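Local coordinates for protein beta-galactosidase (Bacteroides thetaiotaomicron, PDB 5MUJ) that probably acts as an arabinofuranosidase on side chain B of the plant pectin rhamnogalacturonan-II, binding a chain B glycan in a beta-propeller fold, at residues K116-Q121 against M148-G153; A163-G168 against K202-K207; V223-A228 against E240-A245. All blocks are in the same frame, centred on the assembly; numbering follows the deposited sequence.

How the contacts relate
The three contacts step across two neighbouring propeller blades. Contact 1 joins a loop to the second strand of one blade, contact 2 links that blade's third strand to the first strand of the next, and contact 3 pairs strands two and three there. Contacts 1 and 2 have centres about 9 Å apart and share a sheet, Gly-168 N lying 2.8 Å from Tyr-150 O. Contacts 2 and 3, about 11 Å between centres, are joined at Tyr-206 N and Asn-227 O, 2.9 Å apart. Contact 2 supplies Leu-203, Thr-204 and Tyr-206 to the glycan pocket and contact 3 supplies Glu-240; contact 1 stands further back, the Ile-151 side chain about 8 Å from a rhamnose.

Contact 1: residues K116-Q121 against M148-G153; sequences KWDCNQ and MTYIGG
Asp-118 takes a hydrogen bond from Tyr-150, OH to OD2 at 2.6 Å, and the oxygen is met nearly along its C-O axis. The two side chains cross at about a right angle, with carboxylate and ring planes 35° apart. Tyr-150 reaches the loop because its CG sits between the backbone N and the carbonyl carbon (chi1 66°). The carboxylate has further partners: OD1 forms a salt bridge with Arg-113 and OD2 one with Arg-122, which also makes a cation-pi contact with the Tyr-150 ring.

Trp-117 arrives from the opposite direction to Tyr-150. Their planes are near parallel but slid apart, the ring centroids 5.8 Å from each other, so CZ2 meets the tyrosine OH at 3.5 Å instead of stacking on the ring. Trp-117 CZ3 lies against Gly-152 C at 3.4 Å, while Asp-118 CB covers the centre of one indole face. NE1 bonds to Leu-185 O.

On the backbone, Gly-153 O accepts from Asn-120 N at 3.3 Å and, weakly, from Gln-121 N at 3.1 Å. Two successive residues thus face one, the classic beta bulge, here where strand 121-126 begins at the edge of its four-stranded propeller blade.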
loop_
_atom_site.group_PDB
_atom_site.type_symbol
_atom_site.label_atom_id
_atom_site.label_comp_id
_atom_site.label_asym_id
_atom_site.label_seq_id
_atom_site.Cartn_x
_atom_site.Cartn_y
_atom_site.Cartn_z
ATOM N N LYS A 116 18.564 -7.035 14.647
ATOM C CA LYS A 116 17.204 -7.549 14.716
ATOM C C LYS A 116 16.826 -8.243 13.400
ATOM O O LYS A 116 17.531 -8.138 12.422
ATOM C CB LYS A 116 16.241 -6.394 15.048
ATOM C CG LYS A 116 16.487 -5.810 16.426
ATOM C CD LYS A 116 15.983 -6.716 17.532
ATOM C CE LYS A 116 16.463 -6.193 18.850
ATOM N NZ LYS A 116 15.979 -6.946 19.999
ATOM N N TRP A 117 15.680 -8.932 13.412
ATOM C CA TRP A 117 15.179 -9.729 12.266
ATOM C C TRP A 117 14.909 -8.893 11.024
ATOM O O TRP A 117 14.930 -9.380 9.910
ATOM C CB TRP A 117 13.915 -10.494 12.658
ATOM C CG TRP A 117 12.700 -9.663 12.850
ATOM C CD1 TRP A 117 12.302 -9.013 13.988
ATOM C CD2 TRP A 117 11.720 -9.362 11.857
ATOM N NE1 TRP A 117 11.137 -8.351 13.776
ATOM C CE2 TRP A 117 10.743 -8.544 12.472
ATOM C CE3 TRP A 117 11.572 -9.705 10.509
ATOM C CZ2 TRP A 117 9.633 -8.047 11.777
ATOM C CZ3 TRP A 117 10.479 -9.253 9.832
ATOM C CH2 TRP A 117 9.503 -8.415 10.470
ATOM N N ASP A 118 14.616 -7.629 11.261
ATOM C CA ASP A 118 14.263 -6.691 10.206
ATOM C C ASP A 118 15.385 -5.672 9.978
ATOM O O ASP A 118 15.117 -4.518 9.673
ATOM C CB ASP A 118 12.945 -6.001 10.571
ATOM C CG ASP A 118 12.977 -5.335 11.937
ATOM O OD1 ASP A 118 14.079 -5.325 12.579
ATOM O OD2 ASP A 118 11.907 -4.788 12.367
ATOM N N CYS A 119 16.647 -6.058 10.151
ATOM C CA CYS A 119 17.728 -5.067 10.137
ATOM C C CYS A 119 17.871 -4.294 8.829
ATOM O O CYS A 119 18.233 -3.124 8.859
ATOM C CB CYS A 119 19.048 -5.708 10.513
ATOM S SG CYS A 119 19.512 -7.032 9.393
ATOM N N ASN A 120 17.522 -4.908 7.699
ATOM C CA ASN A 120 17.749 -4.327 6.355
ATOM C C ASN A 120 16.492 -3.863 5.593
ATOM O O ASN A 120 16.612 -3.082 4.646
ATOM C CB ASN A 120 18.554 -5.327 5.494
ATOM C CG ASN A 120 19.968 -5.513 5.992
ATOM O OD1 ASN A 120 20.569 -4.578 6.529
ATOM N ND2 ASN A 120 20.532 -6.706 5.795
ATOM N N GLN A 121 15.298 -4.299 6.018
ATOM C CA GLN A 121 14.031 -3.936 5.366
ATOM C C GLN A 121 13.013 -3.511 6.398
ATOM O O GLN A 121 12.677 -4.289 7.287
ATOM C CB GLN A 121 13.444 -5.100 4.563
ATOM C CG GLN A 121 14.432 -5.763 3.590
ATOM C CD GLN A 121 14.651 -4.935 2.322
ATOM O OE1 GLN A 121 13.892 -4.031 2.035
ATOM N NE2 GLN A 121 15.673 -5.251 1.573
HETATM N N MSE A 148 1.094 0.344 13.378
HETATM C CA MSE A 148 1.619 0.244 12.018
HETATM C C MSE A 148 2.054 -1.173 11.779
HETATM O O MSE A 148 2.570 -1.816 12.692
HETATM C CB MSE A 148 2.823 1.168 11.935
HETATM C CG MSE A 148 3.614 1.108 10.644
HETATM SE SE MSE A 148 5.251 2.167 10.799
HETATM C CE MSE A 148 4.448 3.534 9.667
ATOM N N THR A 149 1.831 -1.680 10.581
ATOM C CA THR A 149 2.465 -2.921 10.149
ATOM C C THR A 149 3.481 -2.591 9.093
ATOM O O THR A 149 3.439 -1.550 8.480
ATOM C CB THR A 149 1.491 -3.968 9.595
ATOM O OG1 THR A 149 0.835 -3.434 8.433
ATOM C CG2 THR A 149 0.491 -4.386 10.683
ATOM N N TYR A 150 4.391 -3.518 8.843
ATOM C CA TYR A 150 5.501 -3.285 7.928
ATOM C C TYR A 150 6.063 -4.528 7.222
ATOM O O TYR A 150 5.912 -5.700 7.697
ATOM C CB TYR A 150 6.616 -2.474 8.611
ATOM C CG TYR A 150 7.342 -3.146 9.764
ATOM C CD1 TYR A 150 8.510 -3.889 9.550
ATOM C CD2 TYR A 150 6.914 -2.976 11.067
ATOM C CE1 TYR A 150 9.207 -4.463 10.620
ATOM C CE2 TYR A 150 7.599 -3.550 12.149
ATOM C CZ TYR A 150 8.745 -4.280 11.927
ATOM O OH TYR A 150 9.397 -4.813 13.039
ATOM N N ILE A 151 6.662 -4.281 6.063
ATOM C CA ILE A 151 7.532 -5.246 5.351
ATOM C C ILE A 151 8.852 -5.273 6.123
ATOM O O ILE A 151 9.540 -4.223 6.220
ATOM C CB ILE A 151 7.757 -4.804 3.883
ATOM C CG1 ILE A 151 6.474 -4.984 3.070
ATOM C CG2 ILE A 151 8.991 -5.459 3.277
ATOM C CD1 ILE A 151 6.511 -4.378 1.686
ATOM N N GLY A 152 9.211 -6.437 6.683
ATOM C CA GLY A 152 10.449 -6.585 7.414
ATOM C C GLY A 152 11.290 -7.723 6.879
ATOM O O GLY A 152 10.738 -8.684 6.350
ATOM N N GLY A 153 12.608 -7.626 7.005
ATOM C CA GLY A 153 13.485 -8.687 6.515
ATOM C C GLY A 153 14.943 -8.371 6.755
ATOM O O GLY A 153 15.305 -7.232 7.072
#

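Contact 2: residues A163-G168 against K202-K207; sequences APLFVG and KLTQYK. With 8PK (4-O-[(1R)-1-hydroxyethyl]-2-O-methyl-alpha-L-fucopyranose), chain B.
Leu-165 and Thr-204 lie side by side, and the leucine N-H donates to the threonine OG1 at 3.0 Å. OG1 is carried to that position by its first torsion, which sets it opposite the backbone N (chi1 172°). The same hydroxyl donates to Gln-205 O within its own strand, so two bonds hold it, one accepted and one donated, which fixes the direction of its proton. Gln-205 N in turn gives its hydrogen to Leu-165 O at 2.8 Å, in a fairly straight bond (161° at the hydrogen) tilted from the carbonyl plane. Leu-165 CD1 packs on Tyr-206 CE1 at 4.1 Å. The Gln-205 side chain runs extended beyond CG and crosses Val-167 at about a right angle, Gln-205 CB lying 4.0 Å from Val-167 CG2. Its NE2 reaches Phe-166 CA at 3.4 Å, lying near the plane of the phenylalanine ring at the ring's edge.

The remaining branch of Thr-204, CG2, turns to the bound sugar and meets C10 of 8PK at 3.6 Å. Tyr-206 approaches the same ligand with its OH 3.3 Å from C2, and C7 lies at the edge of its ring. In the five-bladed beta-propeller that the five four-stranded antiparallel sheets describe, segment 202-207 leads into the first strand of a blade and segment 163-168 into the third strand of the blade before it, so the contact is an inter-blade seam beside the glycan. A valine in place of Thr-204 would probably leave Leu-165 N without its acceptor and the Gln-205 carbonyl without that hydroxyl bond.

Further out, Gln-205 NE2 makes a weak hydrogen bond to Leu-190 O. The Tyr-206 side chain also touches Asn-227 and Glu-240 of the next two strands, and Lys-238 NZ is hydrogen-bonded to 8PK.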
loop_
_atom_site.group_PDB
_atom_site.type_symbol
_atom_site.label_atom_id
_atom_site.label_comp_id
_atom_site.label_asym_id
_atom_site.label_seq_id
_atom_site.Cartn_x
_atom_site.Cartn_y
_atom_site.Cartn_z
ATOM N N ALA A 163 16.489 -12.332 0.411
ATOM C CA ALA A 163 15.856 -13.061 1.493
ATOM C C ALA A 163 14.384 -12.707 1.514
ATOM O O ALA A 163 14.002 -11.640 1.056
ATOM C CB ALA A 163 16.497 -12.738 2.849
ATOM N N PRO A 164 13.549 -13.554 2.111
ATOM C CA PRO A 164 12.123 -13.272 2.155
ATOM C C PRO A 164 11.733 -12.087 3.056
ATOM O O PRO A 164 12.518 -11.624 3.903
ATOM C CB PRO A 164 11.494 -14.609 2.629
ATOM C CG PRO A 164 12.585 -15.305 3.322
ATOM C CD PRO A 164 13.837 -14.923 2.589
ATOM N N LEU A 165 10.514 -11.607 2.852
ATOM C CA LEU A 165 9.970 -10.532 3.686
ATOM C C LEU A 165 8.775 -11.028 4.493
ATOM O O LEU A 165 7.997 -11.870 4.010
ATOM C CB LEU A 165 9.613 -9.337 2.847
ATOM C CG LEU A 165 10.654 -8.908 1.853
ATOM C CD1 LEU A 165 9.939 -8.263 0.667
ATOM C CD2 LEU A 165 11.667 -7.968 2.475
ATOM N N PHE A 166 8.704 -10.611 5.755
ATOM C CA PHE A 166 7.665 -11.029 6.678
ATOM C C PHE A 166 6.921 -9.810 7.197
ATOM O O PHE A 166 7.464 -8.695 7.120
ATOM C CB PHE A 166 8.246 -11.834 7.871
ATOM C CG PHE A 166 9.285 -12.852 7.498
ATOM C CD1 PHE A 166 9.078 -13.740 6.442
ATOM C CD2 PHE A 166 10.473 -12.924 8.197
ATOM C CE1 PHE A 166 10.048 -14.674 6.096
ATOM C CE2 PHE A 166 11.443 -13.867 7.865
ATOM C CZ PHE A 166 11.225 -14.727 6.804
ATOM N N VAL A 167 5.730 -9.990 7.771
ATOM C CA VAL A 167 4.936 -8.885 8.349
ATOM C C VAL A 167 5.371 -8.548 9.769
ATOM O O VAL A 167 5.217 -9.289 10.694
ATOM C CB VAL A 167 3.383 -9.153 8.330
ATOM C CG1 VAL A 167 2.534 -7.905 8.676
ATOM C CG2 VAL A 167 2.956 -9.575 6.954
ATOM N N GLY A 168 5.850 -7.327 9.969
ATOM C CA GLY A 168 6.137 -6.838 11.305
ATOM C C GLY A 168 5.067 -5.906 11.885
ATOM O O GLY A 168 4.180 -5.443 11.178
ATOM N N LYS A 202 3.570 -18.529 0.699
ATOM C CA LYS A 202 4.808 -19.294 1.052
ATOM C C LYS A 202 6.129 -18.696 0.600
ATOM O O LYS A 202 7.131 -18.987 1.209
ATOM C CB LYS A 202 4.783 -20.759 0.570
ATOM C CG LYS A 202 3.712 -21.603 1.186
ATOM C CD LYS A 202 3.942 -21.939 2.636
ATOM C CE LYS A 202 2.823 -22.842 3.131
ATOM N NZ LYS A 202 3.059 -24.271 2.749
ATOM N N LEU A 203 6.115 -17.850 -0.445
ATOM C CA LEU A 203 7.354 -17.310 -1.001
ATOM C C LEU A 203 7.880 -16.088 -0.217
ATOM O O LEU A 203 9.062 -15.984 0.099
ATOM C CB LEU A 203 7.170 -16.969 -2.483
ATOM C CG LEU A 203 6.823 -18.202 -3.343
ATOM C CD1 LEU A 203 6.490 -17.856 -4.798
ATOM C CD2 LEU A 203 7.950 -19.239 -3.290
ATOM N N THR A 204 6.973 -15.180 0.103
ATOM C CA THR A 204 7.321 -13.934 0.801
ATOM C C THR A 204 6.021 -13.201 1.026
ATOM O O THR A 204 5.058 -13.377 0.292
ATOM C CB THR A 204 8.337 -13.073 0.012
ATOM O OG1 THR A 204 8.480 -11.798 0.646
ATOM C CG2 THR A 204 7.891 -12.874 -1.436
ATOM N N GLN A 205 6.002 -12.392 2.065
ATOM C CA GLN A 205 4.899 -11.478 2.310
ATOM C C GLN A 205 5.292 -10.112 1.790
ATOM O O GLN A 205 6.476 -9.805 1.630
ATOM C CB GLN A 205 4.463 -11.526 3.785
ATOM C CG GLN A 205 3.885 -12.963 4.053
ATOM C CD GLN A 205 3.992 -13.502 5.457
ATOM O OE1 GLN A 205 3.333 -14.526 5.790
ATOM N NE2 GLN A 205 4.878 -12.960 6.234
ATOM N N TYR A 206 4.288 -9.347 1.419
ATOM C CA TYR A 206 4.541 -7.990 0.945
ATOM C C TYR A 206 3.690 -6.973 1.780
ATOM O O TYR A 206 3.686 -7.071 3.028
ATOM C CB TYR A 206 4.317 -7.877 -0.537
ATOM C CG TYR A 206 5.264 -8.653 -1.407
ATOM C CD1 TYR A 206 6.551 -8.192 -1.641
ATOM C CD2 TYR A 206 4.879 -9.844 -2.027
ATOM C CE1 TYR A 206 7.428 -8.839 -2.473
ATOM C CE2 TYR A 206 5.769 -10.525 -2.838
ATOM C CZ TYR A 206 7.031 -10.043 -3.055
ATOM O OH TYR A 206 7.875 -10.718 -3.906
ATOM N N LYS A 207 2.999 -6.015 1.141
ATOM C CA LYS A 207 2.264 -4.960 1.915
ATOM C C LYS A 207 1.150 -5.582 2.754
ATOM O O LYS A 207 0.620 -6.649 2.348
ATOM C CB LYS A 207 1.694 -3.856 0.989
ATOM C CG LYS A 207 0.690 -2.949 1.665
ATOM C CD LYS A 207 0.428 -1.605 0.974
ATOM C CE LYS A 207 -0.606 -0.789 1.739
ATOM N NZ LYS A 207 -0.780 0.564 1.122
HETATM O O9 8PK B . 12.257 -15.417 -4.004
HETATM C C8 8PK B . 11.086 -14.700 -3.630
HETATM C C10 8PK B . 11.162 -14.284 -2.178
HETATM O O4 8PK B . 10.914 -13.563 -4.489
HETATM C C4 8PK B . 10.906 -13.894 -5.881
HETATM C C5 8PK B . 11.438 -12.715 -6.669
HETATM C C6 8PK B . 12.843 -12.313 -6.205
HETATM O O5 8PK B . 10.533 -11.595 -6.540
HETATM C C3 8PK B . 9.506 -14.272 -6.355
HETATM O O3 8PK B . 8.962 -15.387 -5.640
HETATM C C2 8PK B . 8.598 -13.080 -6.168
HETATM O O2 8PK B . 7.297 -13.439 -6.652
HETATM C C7 8PK B . 6.307 -13.586 -5.624
HETATM C C1 8PK B . 9.168 -11.866 -6.905
#

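Contact 3: residues V223-A228 against E240-A245; sequences VMFYNA and ERVGIA
The beta hairpin of strands 222-231 and 238-247 supplies the second and third strands of a propeller blade, and segments 223-228 and 240-245 pair within it antiparallel, their axes at 153° and 4.7 Å apart at closest. Met-224 with Ala-245, Tyr-226 with Gly-243 and Ala-228 with Arg-241 are hydrogen-bonded pairs, each bonded in both directions; Met-224 N to Ala-245 O, at 2.8 Å, is nearly straight.

On the face bearing Phe-225 and Ile-244, the isoleucine CG1 sits over the phenylalanine ring, 3.8 Å from its centroid, in a CH-pi contact. Val-242 CG1 comes to the edge of that ring, 4.1 Å from CD2. Farther along this face Asn-227 ND2 makes a weak hydrogen bond to Glu-240 OE1 at 3.1 Å, amide and carboxylate nearly coplanar; Asn-227 OD1 is held by Asp-273 N. Glu-240 also touches the bound galactose, so this amide is a second-shell neighbour of the glycan.

The other face carries Tyr-226. With chi1 at 69°, its ring leans across Gly-243, where no side chain stands, and CE1 packs on Ala-245 CB at 3.9 Å; OH bonds to Glu-201. Arg-241 NE forms a salt bridge with Glu-265, while a water in the guanidinium plane lies 2.9 Å from Arg-241 NH1 and 3.0 Å from Ala-228 O.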
loop_
_atom_site.group_PDB
_atom_site.type_symbol
_atom_site.label_atom_id
_atom_site.label_comp_id
_atom_site.label_asym_id
_atom_site.label_seq_id
_atom_site.Cartn_x
_atom_site.Cartn_y
_atom_site.Cartn_z
ATOM N N VAL A 223 -8.666 -6.754 11.337
ATOM C CA VAL A 223 -8.660 -7.432 10.059
ATOM C C VAL A 223 -7.530 -6.962 9.193
ATOM O O VAL A 223 -7.520 -5.807 8.838
ATOM C CB VAL A 223 -10.001 -7.205 9.302
ATOM C CG1 VAL A 223 -9.985 -7.868 7.927
ATOM C CG2 VAL A 223 -11.202 -7.668 10.132
HETATM N N MSE A 224 -6.611 -7.819 8.846
HETATM C CA MSE A 224 -5.488 -7.508 8.029
HETATM C C MSE A 224 -5.676 -7.939 6.613
HETATM O O MSE A 224 -6.031 -9.059 6.378
HETATM C CB MSE A 224 -4.244 -8.154 8.618
HETATM C CG MSE A 224 -3.106 -7.848 7.717
HETATM SE SE MSE A 224 -1.473 -8.896 8.174
HETATM C CE MSE A 224 -1.168 -8.388 10.049
ATOM N N PHE A 225 -5.478 -7.031 5.653
ATOM C CA PHE A 225 -5.501 -7.295 4.267
ATOM C C PHE A 225 -4.027 -7.213 3.839
ATOM O O PHE A 225 -3.325 -6.316 4.098
ATOM C CB PHE A 225 -6.390 -6.340 3.388
ATOM C CG PHE A 225 -7.829 -6.719 3.324
ATOM C CD1 PHE A 225 -8.634 -6.519 4.386
ATOM C CD2 PHE A 225 -8.378 -7.361 2.210
ATOM C CE1 PHE A 225 -9.923 -6.878 4.361
ATOM C CE2 PHE A 225 -9.712 -7.745 2.206
ATOM C CZ PHE A 225 -10.493 -7.453 3.270
ATOM N N TYR A 226 -3.526 -8.291 3.258
ATOM C CA TYR A 226 -2.122 -8.337 2.829
ATOM C C TYR A 226 -1.917 -9.137 1.565
ATOM O O TYR A 226 -2.719 -10.026 1.241
ATOM C CB TYR A 226 -1.178 -8.855 3.934
ATOM C CG TYR A 226 -1.258 -10.324 4.346
ATOM C CD1 TYR A 226 -2.371 -10.822 5.023
ATOM C CD2 TYR A 226 -0.167 -11.154 4.142
ATOM C CE1 TYR A 226 -2.395 -12.144 5.472
ATOM C CE2 TYR A 226 -0.208 -12.491 4.536
ATOM C CZ TYR A 226 -1.330 -12.951 5.213
ATOM O OH TYR A 226 -1.407 -14.260 5.682
ATOM N N ASN A 227 -0.886 -8.786 0.810
ATOM C CA ASN A 227 -0.532 -9.527 -0.399
ATOM C C ASN A 227 0.794 -10.261 -0.193
ATOM O O ASN A 227 1.603 -9.938 0.663
ATOM C CB ASN A 227 -0.598 -8.681 -1.710
ATOM C CG ASN A 227 0.283 -7.447 -1.685
ATOM O OD1 ASN A 227 -0.037 -6.465 -0.995
ATOM N ND2 ASN A 227 1.329 -7.444 -2.521
ATOM N N ALA A 228 0.927 -11.386 -0.894
ATOM C CA ALA A 228 2.044 -12.294 -0.692
ATOM C C ALA A 228 2.200 -13.097 -1.966
ATOM O O ALA A 228 1.292 -13.123 -2.753
ATOM C CB ALA A 228 1.750 -13.218 0.484
ATOM N N GLU A 240 1.250 -12.927 -7.089
ATOM C CA GLU A 240 0.911 -12.247 -5.812
ATOM C C GLU A 240 -0.575 -12.029 -5.712
ATOM O O GLU A 240 -1.221 -11.600 -6.671
ATOM C CB GLU A 240 1.546 -10.840 -5.670
ATOM C CG GLU A 240 3.043 -10.900 -5.691
ATOM C CD GLU A 240 3.714 -9.592 -5.325
ATOM O OE1 GLU A 240 3.094 -8.721 -4.677
ATOM O OE2 GLU A 240 4.871 -9.431 -5.722
ATOM N N ARG A 241 -1.099 -12.356 -4.565
ATOM C CA ARG A 241 -2.501 -12.437 -4.326
ATOM C C ARG A 241 -2.804 -11.788 -2.970
ATOM O O ARG A 241 -1.905 -11.629 -2.122
ATOM C CB ARG A 241 -2.932 -13.915 -4.308
ATOM C CG ARG A 241 -2.739 -14.620 -5.631
ATOM C CD ARG A 241 -2.929 -16.143 -5.467
ATOM N NE ARG A 241 -2.618 -16.815 -6.716
ATOM C CZ ARG A 241 -1.407 -17.257 -7.081
ATOM N NH1 ARG A 241 -0.334 -17.043 -6.323
ATOM N NH2 ARG A 241 -1.254 -17.907 -8.231
ATOM N N VAL A 242 -4.084 -11.544 -2.723
ATOM C CA VAL A 242 -4.538 -10.821 -1.536
ATOM C C VAL A 242 -5.320 -11.746 -0.607
ATOM O O VAL A 242 -6.260 -12.442 -1.048
ATOM C CB VAL A 242 -5.394 -9.610 -1.928
ATOM C CG1 VAL A 242 -6.049 -9.014 -0.710
ATOM C CG2 VAL A 242 -4.547 -8.568 -2.638
ATOM N N GLY A 243 -4.963 -11.708 0.672
ATOM C CA GLY A 243 -5.670 -12.464 1.692
ATOM C C GLY A 243 -5.830 -11.712 2.973
ATOM O O GLY A 243 -5.347 -10.610 3.110
ATOM N N ILE A 244 -6.516 -12.340 3.917
ATOM C CA ILE A 244 -6.935 -11.770 5.179
ATOM C C ILE A 244 -6.342 -12.524 6.370
ATOM O O ILE A 244 -6.233 -13.802 6.369
ATOM C CB ILE A 244 -8.478 -11.800 5.259
ATOM C CG1 ILE A 244 -9.116 -10.825 4.244
ATOM C CG2 ILE A 244 -8.977 -11.534 6.660
ATOM C CD1 ILE A 244 -10.622 -10.939 4.152
ATOM N N ALA A 245 -5.937 -11.785 7.392
ATOM C CA ALA A 245 -5.570 -12.380 8.691
ATOM C C ALA A 245 -6.354 -11.688 9.760
ATOM O O ALA A 245 -6.703 -10.532 9.568
ATOM C CB ALA A 245 -4.098 -12.291 8.975
HETATM O O HOH W 1 -0.144 -15.485 -3.938
#